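Local coordinates for protein transcriptional regulator (Methanobacterium thermoautotrophicum, PDB 3BPV) that probably binds DNA as a winged-helix transcriptional repressor of the MarR family, at residues I73-D78 / Y85-T90. Residues are numbered along the deposited sequence; the frame is centred on the assembly and turned at random.
Sequences IEREQD and YILEVT
Arg75 and Tyr85, diagonal neighbours on one face of an antiparallel pair, make a cation-pi contact in which Arg75 CZ lies 3.7 Å from the centroid of the Tyr85 ring, 13° off its normal. The guanidinium does not lie flat on the ring but stands at 65° to it, its NE and NH2 side turned down. Arg75 NH2 sits toward the rim, 3.0 Å from Tyr85 CD2. With CG anti to the backbone N (chi1 176°), the extended Arg75 chain passes Leu87 CD2 before running over Tyr85 CB. Replacing the tyrosine with an alanine would probably leave the guanidinium without its aromatic floor and freer to swing. Two reciprocal pairs of backbone bonds fix the register: Glu74 with Glu88, and Glu76 with Ile86. On the other face Glu74 and Glu88 run side by side, their OE2 atoms 3.4 Å apart; Glu74 OE1 also lies 3.0 Å from Glu76 OE2, a crowding likely to raise the proton affinity of one carboxylate. Ile73 and Leu87 pack on helices 29-40 and 57-69, Val89 on the former, while Thr90 OG1 caps Gly93 N and also bonds Gly71 O. Such a two-stranded hairpin, seated against a helix-turn-helix core, is the wing of the MarR-type winged-helix domain.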
loop_
_atom_site.group_PDB
_atom_site.type_symbol
_atom_site.label_atom_id
_atom_site.label_comp_id
_atom_site.label_asym_id
_atom_site.label_seq_id
_atom_site.Cartn_x
_atom_site.Cartn_y
_atom_site.Cartn_z
ATOM N N ILE A 73 10.593 -13.887 12.511
ATOM C CA ILE A 73 11.732 -13.881 11.603
ATOM C C ILE A 73 13.002 -13.689 12.403
ATOM O O ILE A 73 12.966 -13.240 13.549
ATOM C CB ILE A 73 11.672 -12.747 10.535
ATOM C CG1 ILE A 73 11.802 -11.373 11.204
ATOM C CG2 ILE A 73 10.398 -12.864 9.723
ATOM C CD1 ILE A 73 11.957 -10.213 10.222
ATOM N N GLU A 74 14.123 -14.034 11.787
ATOM C CA GLU A 74 15.420 -13.882 12.416
ATOM C C GLU A 74 16.273 -13.042 11.479
ATOM O O GLU A 74 16.134 -13.121 10.257
ATOM C CB GLU A 74 16.069 -15.250 12.646
ATOM C CG GLU A 74 16.292 -16.059 11.381
ATOM C CD GLU A 74 17.042 -17.347 11.643
ATOM O OE1 GLU A 74 18.190 -17.275 12.130
ATOM O OE2 GLU A 74 16.486 -18.430 11.367
ATOM N N ARG A 75 17.153 -12.238 12.062
ATOM C CA ARG A 75 18.029 -11.365 11.299
ATOM C C ARG A 75 19.473 -11.580 11.740
ATOM O O ARG A 75 19.777 -11.538 12.931
ATOM C CB ARG A 75 17.622 -9.910 11.532
ATOM C CG ARG A 75 18.507 -8.881 10.867
ATOM C CD ARG A 75 18.228 -7.512 11.452
ATOM N NE ARG A 75 19.022 -6.465 10.820
ATOM C CZ ARG A 75 19.134 -5.229 11.292
ATOM N NH1 ARG A 75 18.502 -4.884 12.406
ATOM N NH2 ARG A 75 19.873 -4.337 10.649
ATOM N N GLU A 76 20.358 -11.820 10.780
ATOM C CA GLU A 76 21.769 -12.038 11.086
ATOM C C GLU A 76 22.655 -11.205 10.166
ATOM O O GLU A 76 22.262 -10.878 9.052
ATOM C CB GLU A 76 22.125 -13.522 10.940
ATOM C CG GLU A 76 21.381 -14.440 11.901
ATOM C CD GLU A 76 21.906 -15.865 11.871
ATOM O OE1 GLU A 76 23.093 -16.068 12.202
ATOM O OE2 GLU A 76 21.133 -16.780 11.516
ATOM N N GLN A 77 23.849 -10.864 10.642
ATOM C CA GLN A 77 24.785 -10.064 9.861
ATOM C C GLN A 77 25.317 -10.817 8.646
ATOM O O GLN A 77 25.683 -11.990 8.736
ATOM C CB GLN A 77 25.957 -9.618 10.745
ATOM C CG GLN A 77 27.041 -8.840 10.014
ATOM C CD GLN A 77 28.177 -8.418 10.928
ATOM O OE1 GLN A 77 28.748 -9.238 11.647
ATOM N NE2 GLN A 77 28.516 -7.136 10.899
ATOM N N ASP A 78 25.350 -10.131 7.507
ATOM C CA ASP A 78 25.848 -10.715 6.269
ATOM C C ASP A 78 27.354 -10.912 6.448
ATOM O O ASP A 78 28.088 -9.952 6.669
ATOM C CB ASP A 78 25.560 -9.760 5.103
ATOM C CG ASP A 78 26.080 -10.269 3.773
ATOM O OD1 ASP A 78 26.640 -11.382 3.722
ATOM O OD2 ASP A 78 25.921 -9.546 2.769
ATOM N N TYR A 85 22.159 -7.297 6.176
ATOM C CA TYR A 85 21.561 -8.273 7.080
ATOM C C TYR A 85 20.738 -9.324 6.346
ATOM O O TYR A 85 20.019 -9.014 5.393
ATOM C CB TYR A 85 20.701 -7.547 8.117
ATOM C CG TYR A 85 21.546 -6.730 9.059
ATOM C CD1 TYR A 85 22.087 -7.300 10.210
ATOM C CD2 TYR A 85 21.894 -5.418 8.748
ATOM C CE1 TYR A 85 22.961 -6.589 11.021
ATOM C CE2 TYR A 85 22.769 -4.697 9.554
ATOM C CZ TYR A 85 23.301 -5.291 10.687
ATOM O OH TYR A 85 24.192 -4.604 11.478
ATOM N N ILE A 86 20.852 -10.569 6.804
ATOM C CA ILE A 86 20.149 -11.698 6.210
ATOM C C ILE A 86 18.869 -11.993 6.975
ATOM O O ILE A 86 18.872 -12.056 8.203
ATOM C CB ILE A 86 21.037 -12.965 6.231
ATOM C CG1 ILE A 86 22.399 -12.656 5.606
ATOM C CG2 ILE A 86 20.347 -14.100 5.498
ATOM C CD1 ILE A 86 22.326 -12.114 4.207
ATOM N N LEU A 87 17.779 -12.189 6.242
ATOM C CA LEU A 87 16.491 -12.472 6.867
ATOM C C LEU A 87 16.004 -13.877 6.568
ATOM O O LEU A 87 16.195 -14.392 5.474
ATOM C CB LEU A 87 15.429 -11.487 6.368
ATOM C CG LEU A 87 15.798 -10.006 6.442
ATOM C CD1 LEU A 87 14.742 -9.175 5.738
ATOM C CD2 LEU A 87 15.942 -9.594 7.896
ATOM N N GLU A 88 15.364 -14.487 7.555
ATOM C CA GLU A 88 14.799 -15.813 7.385
ATOM C C GLU A 88 13.607 -15.958 8.314
ATOM O O GLU A 88 13.570 -15.368 9.394
ATOM C CB GLU A 88 15.834 -16.894 7.705
ATOM C CG GLU A 88 15.329 -18.304 7.437
ATOM C CD GLU A 88 16.370 -19.362 7.737
ATOM O OE1 GLU A 88 17.463 -19.306 7.136
ATOM O OE2 GLU A 88 16.094 -20.246 8.574
ATOM N N VAL A 89 12.620 -16.728 7.879
ATOM C CA VAL A 89 11.444 -16.949 8.702
ATOM C C VAL A 89 11.771 -18.052 9.701
ATOM O O VAL A 89 12.403 -19.047 9.354
ATOM C CB VAL A 89 10.240 -17.382 7.855
ATOM C CG1 VAL A 89 9.024 -17.559 8.743
ATOM C CG2 VAL A 89 9.968 -16.344 6.784
ATOM N N THR A 90 11.359 -17.855 10.946
ATOM C CA THR A 90 11.604 -18.839 11.989
ATOM C C THR A 90 10.579 -19.955 11.841
ATOM O O THR A 90 9.667 -19.867 11.019
ATOM C CB THR A 90 11.424 -18.231 13.377
ATOM O OG1 THR A 90 10.074 -17.768 13.504
ATOM C CG2 THR A 90 12.393 -17.072 13.592
#